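Local coordinates for protein putative NADH dehydrogenase/NAD(P)H nitroreductase (Bacteroides thetaiotaomicron VPI-5482, PDB 3KWK) that binds flavin mononucleotide and probably acts as an oxidoreductase of the nitroreductase family, at residues 25-30 against 80-85; 76-81 against 149-154; 95-100 against 143-148. All blocks are in the same frame, centred on the assembly; numbering follows the deposited sequence.

Overall arrangement
Contacts 1 and 2 form one continuous region, with centres about 6 Å apart. They share Gln-80 and Ala-81, and Leu-26 N of contact 1 lies 2.8 Å from Tyr-154 O of contact 2, a probable hydrogen bond. Contact 3 lies across the centre of the chain, its own centre about 21 Å from that of contact 2 and about 25 Å from that of contact 1. Strand 144-153 connects the regions, running from contact 3 directly into contact 2. Flavin lies near both ends: the Met-77 side chain in contact 2 is about 4 Å from a bound FMN, while contact 3 touches an FMN gripped largely by the second subunit.

Contact 1: residues 25-30 against 80-85; sequences YLNKGV and QARNAI
Tyr-25 reaches from its loop to Gln-80 and Ala-81, and can be traced outward atom by atom. CB lies 3.9 Å from the backbone O of Gln-80, which also lies at the ring edge, near its plane. Next, CD2 of Tyr-25 comes within 3.9 Å of Ala-81 CA, and CE2 within 4.0 Å of Ala-81 CB, an apolar contact. At the tip, OH makes a weak hydrogen bond to Val-22 O, and the side chain is about 5 Å from that of FMN-binding Arg-23. The Tyr-25 backbone is held too: its N donates to Gln-80 OE1 at 3.0 Å with an N-H...O angle of 160°. The extended Gln-80 chain beyond CG carries the amide out to that point. Without the amide, as with an alanine here, the Tyr-25 N-H would probably lose its acceptor.

Further along, Arg-82 NH2 donates over 2.9 Å to OD1 of Asn-27, the centre of an inverse gamma turn. The acceptor lies in the guanidinium plane, yet the donor stands above the amide carbonyl plane; NE adds a weak bond to the same oxygen. One guanidinium face lies against the Lys-28 to Gly-29 backbone, and a water accepts from Gly-29 N and Arg-82 NH1. The 25-30 loop precedes helix 32-43, on which Val-30 packs through Ile-35, while 80-85 leads into strand 83-90, paired with strands 54-59 and 144-153.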
loop_
_atom_site.group_PDB
_atom_site.type_symbol
_atom_site.label_atom_id
_atom_site.label_comp_id
_atom_site.label_asym_id
_atom_site.label_seq_id
_atom_site.Cartn_x
_atom_site.Cartn_y
_atom_site.Cartn_z
ATOM N N TYR A 25 6.438 7.726 -21.162
ATOM C CA TYR A 25 7.667 6.950 -21.094
ATOM C C TYR A 25 8.506 7.117 -22.342
ATOM O O TYR A 25 7.996 7.247 -23.462
ATOM C CB TYR A 25 7.397 5.450 -20.861
ATOM C CG TYR A 25 6.296 5.233 -19.871
ATOM C CD1 TYR A 25 6.492 5.458 -18.508
ATOM C CD2 TYR A 25 5.018 4.830 -20.303
ATOM C CE1 TYR A 25 5.455 5.309 -17.594
ATOM C CE2 TYR A 25 3.997 4.719 -19.416
ATOM C CZ TYR A 25 4.181 4.966 -18.070
ATOM O OH TYR A 25 3.086 4.837 -17.207
ATOM N N LEU A 26 9.820 7.067 -22.151
ATOM C CA LEU A 26 10.712 7.006 -23.280
ATOM C C LEU A 26 10.530 5.674 -23.990
ATOM O O LEU A 26 10.111 4.676 -23.387
ATOM C CB LEU A 26 12.152 7.091 -22.806
ATOM C CG LEU A 26 12.581 8.367 -22.095
ATOM C CD1 LEU A 26 14.047 8.252 -21.578
ATOM C CD2 LEU A 26 12.485 9.521 -23.064
ATOM N N ASN A 27 10.868 5.666 -25.273
ATOM C CA ASN A 27 10.781 4.471 -26.076
ATOM C C ASN A 27 12.064 3.668 -25.896
ATOM O O ASN A 27 12.965 3.699 -26.745
ATOM C CB ASN A 27 10.600 4.852 -27.543
ATOM C CG ASN A 27 10.445 3.643 -28.439
ATOM O OD1 ASN A 27 10.103 2.558 -27.979
ATOM N ND2 ASN A 27 10.721 3.828 -29.738
ATOM N N LYS A 28 12.159 2.991 -24.763
ATOM C CA LYS A 28 13.326 2.204 -24.436
ATOM C C LYS A 28 12.984 1.167 -23.428
ATOM O O LYS A 28 12.089 1.355 -22.617
ATOM C CB LYS A 28 14.487 3.051 -23.974
ATOM C CG LYS A 28 14.254 3.794 -22.779
ATOM C CD LYS A 28 15.560 4.509 -22.309
ATOM C CE LYS A 28 16.728 3.544 -22.176
ATOM N NZ LYS A 28 17.824 4.053 -21.294
ATOM N N GLY A 29 13.647 0.021 -23.501
ATOM C CA GLY A 29 13.315 -1.033 -22.632
ATOM C C GLY A 29 13.764 -0.822 -21.207
ATOM O O GLY A 29 14.591 0.048 -20.914
ATOM N N VAL A 30 13.275 -1.700 -20.370
ATOM C CA VAL A 30 13.591 -1.737 -18.959
ATOM C C VAL A 30 14.353 -3.039 -18.691
ATOM O O VAL A 30 13.940 -4.127 -19.110
ATOM C CB VAL A 30 12.350 -1.590 -18.067
ATOM C CG1 VAL A 30 12.747 -1.775 -16.571
ATOM C CG2 VAL A 30 11.624 -0.229 -18.335
ATOM N N GLN A 80 2.284 3.532 -24.959
ATOM C CA GLN A 80 3.686 3.980 -24.982
ATOM C C GLN A 80 4.565 3.280 -23.966
ATOM O O GLN A 80 5.757 3.576 -23.834
ATOM C CB GLN A 80 3.791 5.509 -24.904
ATOM C CG GLN A 80 3.187 6.154 -23.743
ATOM C CD GLN A 80 3.410 7.649 -23.801
ATOM O OE1 GLN A 80 4.440 8.107 -23.383
ATOM N NE2 GLN A 80 2.433 8.407 -24.311
ATOM N N ALA A 81 3.991 2.320 -23.244
ATOM C CA ALA A 81 4.723 1.501 -22.305
ATOM C C ALA A 81 5.208 0.232 -23.014
ATOM O O ALA A 81 4.475 -0.358 -23.831
ATOM C CB ALA A 81 3.773 1.115 -21.079
ATOM N N ARG A 82 6.427 -0.204 -22.719
ATOM C CA ARG A 82 6.926 -1.507 -23.195
ATOM C C ARG A 82 6.374 -2.672 -22.370
ATOM O O ARG A 82 6.355 -3.784 -22.835
ATOM C CB ARG A 82 8.458 -1.596 -23.070
ATOM C CG ARG A 82 9.262 -0.734 -23.943
ATOM C CD ARG A 82 9.278 -1.245 -25.369
ATOM N NE ARG A 82 10.041 -0.307 -26.141
ATOM C CZ ARG A 82 11.324 -0.464 -26.440
ATOM N NH1 ARG A 82 11.961 -1.561 -26.046
ATOM N NH2 ARG A 82 11.931 0.466 -27.147
ATOM N N ASN A 83 6.014 -2.404 -21.111
ATOM C CA ASN A 83 5.571 -3.423 -20.189
ATOM C C ASN A 83 4.588 -2.853 -19.151
ATOM O O ASN A 83 4.557 -1.638 -18.876
ATOM C CB ASN A 83 6.737 -4.012 -19.333
ATOM C CG ASN A 83 7.947 -4.438 -20.124
ATOM O OD1 ASN A 83 8.029 -5.582 -20.592
ATOM N ND2 ASN A 83 8.893 -3.532 -20.271
ATOM N N ALA A 84 3.819 -3.755 -18.550
ATOM C CA ALA A 84 2.938 -3.413 -17.428
ATOM C C ALA A 84 2.909 -4.593 -16.487
ATOM O O ALA A 84 3.117 -5.734 -16.934
ATOM C CB ALA A 84 1.510 -3.109 -17.932
ATOM N N ILE A 85 2.763 -4.324 -15.196
ATOM C CA ILE A 85 2.491 -5.384 -14.224
ATOM C C ILE A 85 1.038 -5.266 -13.816
ATOM O O ILE A 85 0.593 -4.177 -13.402
ATOM C CB ILE A 85 3.389 -5.274 -12.981
ATOM C CG1 ILE A 85 4.851 -5.521 -13.396
ATOM C CG2 ILE A 85 2.962 -6.302 -11.889
ATOM C CD1 ILE A 85 5.866 -5.224 -12.294
HETATM O O HOH W 1 7.474 5.347 -25.550
HETATM O O HOH W 2 8.134 2.724 -23.729
HETATM O O HOH W 3 14.987 -0.982 -25.912
HETATM O O HOH W 4 11.527 -3.779 -21.502
#

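Contact 2: residues 76-81 against 149-154; sequences KMLTQA and VIPFGY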
loop_
_atom_site.group_PDB
_atom_site.type_symbol
_atom_site.label_atom_id
_atom_site.label_comp_id
_atom_site.label_asym_id
_atom_site.label_seq_id
_atom_site.Cartn_x
_atom_site.Cartn_y
_atom_site.Cartn_z
ATOM N N LYS A 76 -4.589 4.804 -21.126
ATOM C CA LYS A 76 -4.214 5.040 -22.557
ATOM C C LYS A 76 -2.705 5.054 -22.759
ATOM O O LYS A 76 -2.201 4.750 -23.860
ATOM C CB LYS A 76 -4.836 6.332 -23.080
ATOM C CG LYS A 76 -6.375 6.362 -22.943
ATOM C CD LYS A 76 -7.035 5.261 -23.740
ATOM C CE LYS A 76 -8.539 5.180 -23.444
ATOM N NZ LYS A 76 -9.110 4.015 -24.146
HETATM N N MSE A 77 -1.970 5.345 -21.687
HETATM C CA MSE A 77 -0.518 5.328 -21.748
HETATM C C MSE A 77 0.095 3.951 -21.934
HETATM O O MSE A 77 1.297 3.802 -22.169
HETATM C CB MSE A 77 0.095 6.019 -20.523
HETATM C CG MSE A 77 0.148 5.251 -19.191
HETATM SE SE MSE A 77 -1.599 4.832 -18.439
HETATM C CE MSE A 77 -2.016 6.567 -17.699
ATOM N N LEU A 78 -0.711 2.898 -21.806
ATOM C CA LEU A 78 -0.223 1.569 -22.197
ATOM C C LEU A 78 0.341 1.503 -23.634
ATOM O O LEU A 78 1.162 0.656 -23.899
ATOM C CB LEU A 78 -1.336 0.540 -22.068
ATOM C CG LEU A 78 -1.665 0.090 -20.634
ATOM C CD1 LEU A 78 -2.993 -0.677 -20.603
ATOM C CD2 LEU A 78 -0.526 -0.802 -20.098
ATOM N N THR A 79 -0.108 2.358 -24.554
ATOM C CA THR A 79 0.378 2.315 -25.922
ATOM C C THR A 79 1.823 2.821 -25.982
ATOM O O THR A 79 2.550 2.529 -26.940
ATOM C CB THR A 79 -0.512 3.109 -26.900
ATOM O OG1 THR A 79 -0.511 4.500 -26.538
ATOM C CG2 THR A 79 -1.933 2.528 -26.955
ATOM N N GLN A 80 2.284 3.532 -24.959
ATOM C CA GLN A 80 3.686 3.980 -24.982
ATOM C C GLN A 80 4.565 3.280 -23.966
ATOM O O GLN A 80 5.757 3.576 -23.834
ATOM C CB GLN A 80 3.791 5.509 -24.904
ATOM C CG GLN A 80 3.187 6.154 -23.743
ATOM C CD GLN A 80 3.410 7.649 -23.801
ATOM O OE1 GLN A 80 4.440 8.107 -23.383
ATOM N NE2 GLN A 80 2.433 8.407 -24.311
ATOM N N ALA A 81 3.991 2.320 -23.244
ATOM C CA ALA A 81 4.723 1.501 -22.305
ATOM C C ALA A 81 5.208 0.232 -23.014
ATOM O O ALA A 81 4.475 -0.358 -23.831
ATOM C CB ALA A 81 3.773 1.115 -21.079
ATOM N N VAL A 149 -3.642 -2.162 -13.126
ATOM C CA VAL A 149 -2.705 -2.314 -14.201
ATOM C C VAL A 149 -1.667 -1.219 -14.015
ATOM O O VAL A 149 -2.002 -0.023 -13.959
ATOM C CB VAL A 149 -3.384 -2.178 -15.586
ATOM C CG1 VAL A 149 -2.329 -2.287 -16.673
ATOM C CG2 VAL A 149 -4.482 -3.272 -15.804
ATOM N N ILE A 150 -0.409 -1.609 -13.884
ATOM C CA ILE A 150 0.673 -0.645 -13.677
ATOM C C ILE A 150 1.615 -0.598 -14.890
ATOM O O ILE A 150 2.568 -1.401 -14.979
ATOM C CB ILE A 150 1.489 -1.005 -12.393
ATOM C CG1 ILE A 150 0.593 -1.154 -11.168
ATOM C CG2 ILE A 150 2.613 0.044 -12.104
ATOM C CD1 ILE A 150 1.340 -1.589 -9.911
ATOM N N PRO A 151 1.335 0.297 -15.838
ATOM C CA PRO A 151 2.356 0.572 -16.863
ATOM C C PRO A 151 3.610 1.172 -16.208
ATOM O O PRO A 151 3.524 1.843 -15.163
ATOM C CB PRO A 151 1.694 1.598 -17.771
ATOM C CG PRO A 151 0.267 1.704 -17.290
ATOM C CD PRO A 151 0.261 1.289 -15.865
ATOM N N PHE A 152 4.762 0.911 -16.797
ATOM C CA PHE A 152 5.968 1.527 -16.316
ATOM C C PHE A 152 6.990 1.648 -17.423
ATOM O O PHE A 152 6.848 1.026 -18.493
ATOM C CB PHE A 152 6.533 0.734 -15.128
ATOM C CG PHE A 152 6.962 -0.684 -15.483
ATOM C CD1 PHE A 152 6.048 -1.728 -15.491
ATOM C CD2 PHE A 152 8.296 -0.966 -15.740
ATOM C CE1 PHE A 152 6.463 -2.994 -15.808
ATOM C CE2 PHE A 152 8.711 -2.231 -16.046
ATOM C CZ PHE A 152 7.783 -3.255 -16.081
ATOM N N GLY A 153 7.992 2.483 -17.155
ATOM C CA GLY A 153 9.056 2.755 -18.099
ATOM C C GLY A 153 9.992 3.817 -17.558
ATOM O O GLY A 153 9.779 4.351 -16.443
ATOM N N TYR A 154 10.963 4.224 -18.373
ATOM C CA TYR A 154 11.759 5.383 -18.019
ATOM C C TYR A 154 10.884 6.625 -18.277
ATOM O O TYR A 154 10.335 6.765 -19.378
ATOM C CB TYR A 154 13.047 5.432 -18.829
ATOM C CG TYR A 154 14.043 4.445 -18.259
ATOM C CD1 TYR A 154 14.709 4.758 -17.111
ATOM C CD2 TYR A 154 14.219 3.160 -18.794
ATOM C CE1 TYR A 154 15.627 3.850 -16.534
ATOM C CE2 TYR A 154 15.103 2.258 -18.224
ATOM C CZ TYR A 154 15.806 2.610 -17.110
ATOM O OH TYR A 154 16.690 1.754 -16.490
#
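Pro-151 presents its ring carbons to three side chains of the 76-81 segment, and no hydrogen bond crosses between the two segments. CG of Pro-151 lies 3.8 Å from the SE atom of Met-77, which is selenomethionine in this structure, and 3.8 Å from CD2 of Leu-78. Both side chains cross the proline at about a right angle. The neighbouring ring carbon, Pro-151 CB, meets Ala-81 CB at 3.9 Å. CD2 of Leu-78 also reaches CG1 of Val-149 at 4.1 Å, which makes this methyl the bridge between two residues on the same side of the strand.

Torsions explain the position of the selenium: CG of Met-77 between the backbone N and the carbonyl carbon (chi1 78°) and the bend at chi2 (-64°) set it beside the proline, while chi3 turns only the terminal CE. Selenium and CG of this side chain both lie near Pro-151 CG. Met-77 touches the bound FMN as well, so the same side chain lines the flavin pocket and packs on the strand.

A second shell sets these groups in place. Residues 76-79 form a 3-10 segment, and Gln-80 N bonds to Met-77 O at 3.0 Å. The amine of Lys-76 is hydrogen-bonded to Ala-69 O, and Arg-62 NH1 donates to Ala-81 O. On the strand side, the Val-149 carbonyl is held by the hydroxyl of Thr-122, against which Met-77 also packs.

Leu-78 leans on Leu-65 and Ala-69 of helix 62-71 and on Ala-84 of strand 83-90. The segment packs on strand 144-153 around Pro-151, and that strand runs between strands 83-90 and 118-123 in the antiparallel sheet.

Contact 3: residues 95-100 against 143-148; sequences FYWYLD and NILPLC. With FMN (flavin mononucleotide), chain B.
Trp-97 has CG between its backbone N and carbonyl carbon (chi1 69°), a setting that swings the indole toward Leu-145, and chi2 of -91° turns a ring face to that residue. The two side chains cross at about a right angle. Leu-145 CB sits 3.9 Å from the centroid of the Trp-97 six-membered ring and 23° off its normal, a CH-pi contact over the face, while Leu-145 CD1 comes to 3.5 Å from Trp-97 CZ2. Tyr-98 CB lies over the opposite indole face, toward its rim. At the ring edge, Leu-147 CB lies 4.1 Å from Trp-97 CZ3.

The contact thus packs the first turn of helix 97-114 on strand 144-153, where Leu-147 and Cys-148 both face Val-87 in a classic beta bulge. Tyr-96 occupies the N-cap position, its O accepting from Leu-99 N and Asp-100 N.

The same helix start approaches a flavin at the dimer interface: Asp-100 OD1 is 3.3 Å from FMN C8M, and Leu-99 CB 4.0 Å from FMN C7M. Asp-100 is itself held by Ser-47 and Gly-48, and the Tyr-98 hydroxyl is hydrogen-bonded to Tyr-125 of the second subunit.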
loop_
_atom_site.group_PDB
_atom_site.type_symbol
_atom_site.label_atom_id
_atom_site.label_comp_id
_atom_site.label_asym_id
_atom_site.label_seq_id
_atom_site.Cartn_x
_atom_site.Cartn_y
_atom_site.Cartn_z
ATOM N N PHE A 95 -10.369 -12.767 1.563
ATOM C CA PHE A 95 -11.251 -11.585 1.412
ATOM C C PHE A 95 -10.519 -10.273 1.743
ATOM O O PHE A 95 -11.118 -9.202 1.678
ATOM C CB PHE A 95 -12.570 -11.719 2.190
ATOM C CG PHE A 95 -12.424 -11.987 3.685
ATOM C CD1 PHE A 95 -12.023 -10.966 4.527
ATOM C CD2 PHE A 95 -12.709 -13.221 4.231
ATOM C CE1 PHE A 95 -11.870 -11.157 5.892
ATOM C CE2 PHE A 95 -12.578 -13.421 5.569
ATOM C CZ PHE A 95 -12.136 -12.368 6.408
ATOM N N TYR A 96 -9.234 -10.363 2.082
ATOM C CA TYR A 96 -8.416 -9.161 2.208
ATOM C C TYR A 96 -7.673 -8.865 0.921
ATOM O O TYR A 96 -6.852 -7.974 0.909
ATOM C CB TYR A 96 -7.374 -9.326 3.305
ATOM C CG TYR A 96 -7.842 -9.697 4.679
ATOM C CD1 TYR A 96 -8.438 -8.772 5.503
ATOM C CD2 TYR A 96 -7.579 -10.945 5.195
ATOM C CE1 TYR A 96 -8.823 -9.114 6.780
ATOM C CE2 TYR A 96 -7.918 -11.286 6.480
ATOM C CZ TYR A 96 -8.520 -10.381 7.273
ATOM O OH TYR A 96 -8.828 -10.762 8.568
ATOM N N TRP A 97 -7.944 -9.603 -0.169
ATOM C CA TRP A 97 -7.073 -9.578 -1.328
ATOM C C TRP A 97 -6.790 -8.180 -1.807
ATOM O O TRP A 97 -5.691 -7.893 -2.180
ATOM C CB TRP A 97 -7.588 -10.480 -2.474
ATOM C CG TRP A 97 -8.832 -9.972 -3.130
ATOM C CD1 TRP A 97 -10.131 -10.271 -2.801
ATOM C CD2 TRP A 97 -8.899 -9.096 -4.255
ATOM N NE1 TRP A 97 -11.002 -9.609 -3.619
ATOM C CE2 TRP A 97 -10.274 -8.853 -4.517
ATOM C CE3 TRP A 97 -7.948 -8.444 -5.013
ATOM C CZ2 TRP A 97 -10.683 -7.984 -5.512
ATOM C CZ3 TRP A 97 -8.376 -7.598 -6.054
ATOM C CH2 TRP A 97 -9.728 -7.394 -6.288
ATOM N N TYR A 98 -7.825 -7.326 -1.880
ATOM C CA TYR A 98 -7.684 -5.983 -2.487
ATOM C C TYR A 98 -6.910 -5.028 -1.560
ATOM O O TYR A 98 -6.374 -4.038 -2.009
ATOM C CB TYR A 98 -9.034 -5.395 -2.870
ATOM C CG TYR A 98 -10.119 -5.459 -1.839
ATOM C CD1 TYR A 98 -10.914 -6.585 -1.706
ATOM C CD2 TYR A 98 -10.375 -4.403 -0.997
ATOM C CE1 TYR A 98 -11.931 -6.660 -0.730
ATOM C CE2 TYR A 98 -11.399 -4.444 -0.044
ATOM C CZ TYR A 98 -12.158 -5.595 0.094
ATOM O OH TYR A 98 -13.176 -5.643 1.016
ATOM N N LEU A 99 -6.847 -5.341 -0.285
ATOM C CA LEU A 99 -6.028 -4.580 0.676
ATOM C C LEU A 99 -4.569 -5.023 0.556
ATOM O O LEU A 99 -3.685 -4.207 0.335
ATOM C CB LEU A 99 -6.578 -4.754 2.105
ATOM C CG LEU A 99 -8.108 -4.513 2.307
ATOM C CD1 LEU A 99 -8.517 -4.862 3.771
ATOM C CD2 LEU A 99 -8.458 -3.048 1.920
ATOM N N ASP A 100 -4.294 -6.321 0.728
ATOM C CA ASP A 100 -2.982 -6.880 0.503
ATOM C C ASP A 100 -2.415 -6.402 -0.837
ATOM O O ASP A 100 -1.260 -5.989 -0.929
ATOM C CB ASP A 100 -2.987 -8.408 0.439
ATOM C CG ASP A 100 -3.419 -9.110 1.721
ATOM O OD1 ASP A 100 -3.830 -8.454 2.727
ATOM O OD2 ASP A 100 -3.277 -10.365 1.692
ATOM N N ASN A 143 -11.548 -16.768 -10.167
ATOM C CA ASN A 143 -11.211 -16.413 -8.775
ATOM C C ASN A 143 -10.117 -15.370 -8.627
ATOM O O ASN A 143 -9.951 -14.770 -7.574
ATOM C CB ASN A 143 -10.839 -17.648 -7.954
ATOM C CG ASN A 143 -9.708 -18.459 -8.573
ATOM O OD1 ASN A 143 -9.844 -18.944 -9.702
ATOM N ND2 ASN A 143 -8.619 -18.687 -7.805
ATOM N N ILE A 144 -9.366 -15.185 -9.705
ATOM C CA ILE A 144 -8.254 -14.235 -9.742
ATOM C C ILE A 144 -8.751 -12.889 -10.229
ATOM O O ILE A 144 -9.138 -12.762 -11.382
ATOM C CB ILE A 144 -7.100 -14.744 -10.621
ATOM C CG1 ILE A 144 -6.613 -16.129 -10.196
ATOM C CG2 ILE A 144 -5.892 -13.770 -10.605
ATOM C CD1 ILE A 144 -6.189 -16.327 -8.692
ATOM N N LEU A 145 -8.767 -11.916 -9.328
ATOM C CA LEU A 145 -9.363 -10.620 -9.603
ATOM C C LEU A 145 -8.293 -9.560 -9.783
ATOM O O LEU A 145 -7.438 -9.404 -8.920
ATOM C CB LEU A 145 -10.314 -10.226 -8.462
ATOM C CG LEU A 145 -11.387 -11.259 -8.147
ATOM C CD1 LEU A 145 -12.313 -10.696 -7.064
ATOM C CD2 LEU A 145 -12.191 -11.730 -9.381
ATOM N N PRO A 146 -8.387 -8.758 -10.850
ATOM C CA PRO A 146 -7.329 -7.747 -11.065
ATOM C C PRO A 146 -7.585 -6.463 -10.284
ATOM O O PRO A 146 -8.654 -5.887 -10.426
ATOM C CB PRO A 146 -7.398 -7.492 -12.586
ATOM C CG PRO A 146 -8.782 -7.797 -12.970
ATOM C CD PRO A 146 -9.283 -8.861 -12.015
ATOM N N LEU A 147 -6.627 -6.058 -9.445
ATOM C CA LEU A 147 -6.713 -4.815 -8.733
ATOM C C LEU A 147 -6.370 -3.641 -9.644
ATOM O O LEU A 147 -7.145 -2.709 -9.748
ATOM C CB LEU A 147 -5.809 -4.777 -7.496
ATOM C CG LEU A 147 -5.773 -3.444 -6.772
ATOM C CD1 LEU A 147 -7.102 -3.195 -6.121
ATOM C CD2 LEU A 147 -4.642 -3.424 -5.705
ATOM N N CYS A 148 -5.227 -3.706 -10.312
ATOM C CA CYS A 148 -4.748 -2.558 -11.055
ATOM C C CYS A 148 -3.767 -3.023 -12.121
ATOM O O CYS A 148 -3.133 -4.107 -12.002
ATOM C CB CYS A 148 -4.148 -1.500 -10.100
ATOM S SG CYS A 148 -2.713 -2.094 -9.178
HETATM N N1 FMN B . -1.828 -8.620 12.212
HETATM C C2 FMN B . -2.398 -8.655 13.452
HETATM O O2 FMN B . -1.687 -8.930 14.435
HETATM N N3 FMN B . -3.751 -8.402 13.614
HETATM C C4 FMN B . -4.584 -8.114 12.553
HETATM O O4 FMN B . -5.816 -7.878 12.751
HETATM C C4A FMN B . -3.996 -8.083 11.286
HETATM N N5 FMN B . -4.771 -7.823 10.164
HETATM C C5A FMN B . -4.176 -7.602 8.952
HETATM C C6 FMN B . -4.970 -7.181 7.874
HETATM C C7 FMN B . -4.357 -6.907 6.661
HETATM C C7M FMN B . -5.171 -6.433 5.444
HETATM C C8 FMN B . -2.993 -7.047 6.491
HETATM C C8M FMN B . -2.390 -6.727 5.145
HETATM C C9 FMN B . -2.217 -7.480 7.551
HETATM C C9A FMN B . -2.803 -7.758 8.796
HETATM N N10 FMN B . -2.050 -8.224 9.878
HETATM C C10 FMN B . -2.627 -8.318 11.112
HETATM C "C1'" FMN B . -0.590 -8.434 9.724
HETATM C "C2'" FMN B . -0.303 -9.748 9.004
HETATM O "O2'" FMN B . -0.576 -10.869 9.850
HETATM C "C3'" FMN B . 1.137 -9.785 8.450
HETATM O "O3'" FMN B . 1.310 -8.779 7.451
HETATM C "C4'" FMN B . 1.491 -11.157 7.811
HETATM O "O4'" FMN B . 1.526 -12.156 8.840
HETATM C "C5'" FMN B . 2.816 -11.137 7.044
HETATM O "O5'" FMN B . 3.817 -10.802 8.000
HETATM P P FMN B . 4.774 -9.498 7.797
HETATM O O1P FMN B . 3.887 -8.241 7.874
HETATM O O2P FMN B . 5.705 -9.660 9.019
HETATM O O3P FMN B . 5.496 -9.587 6.468
#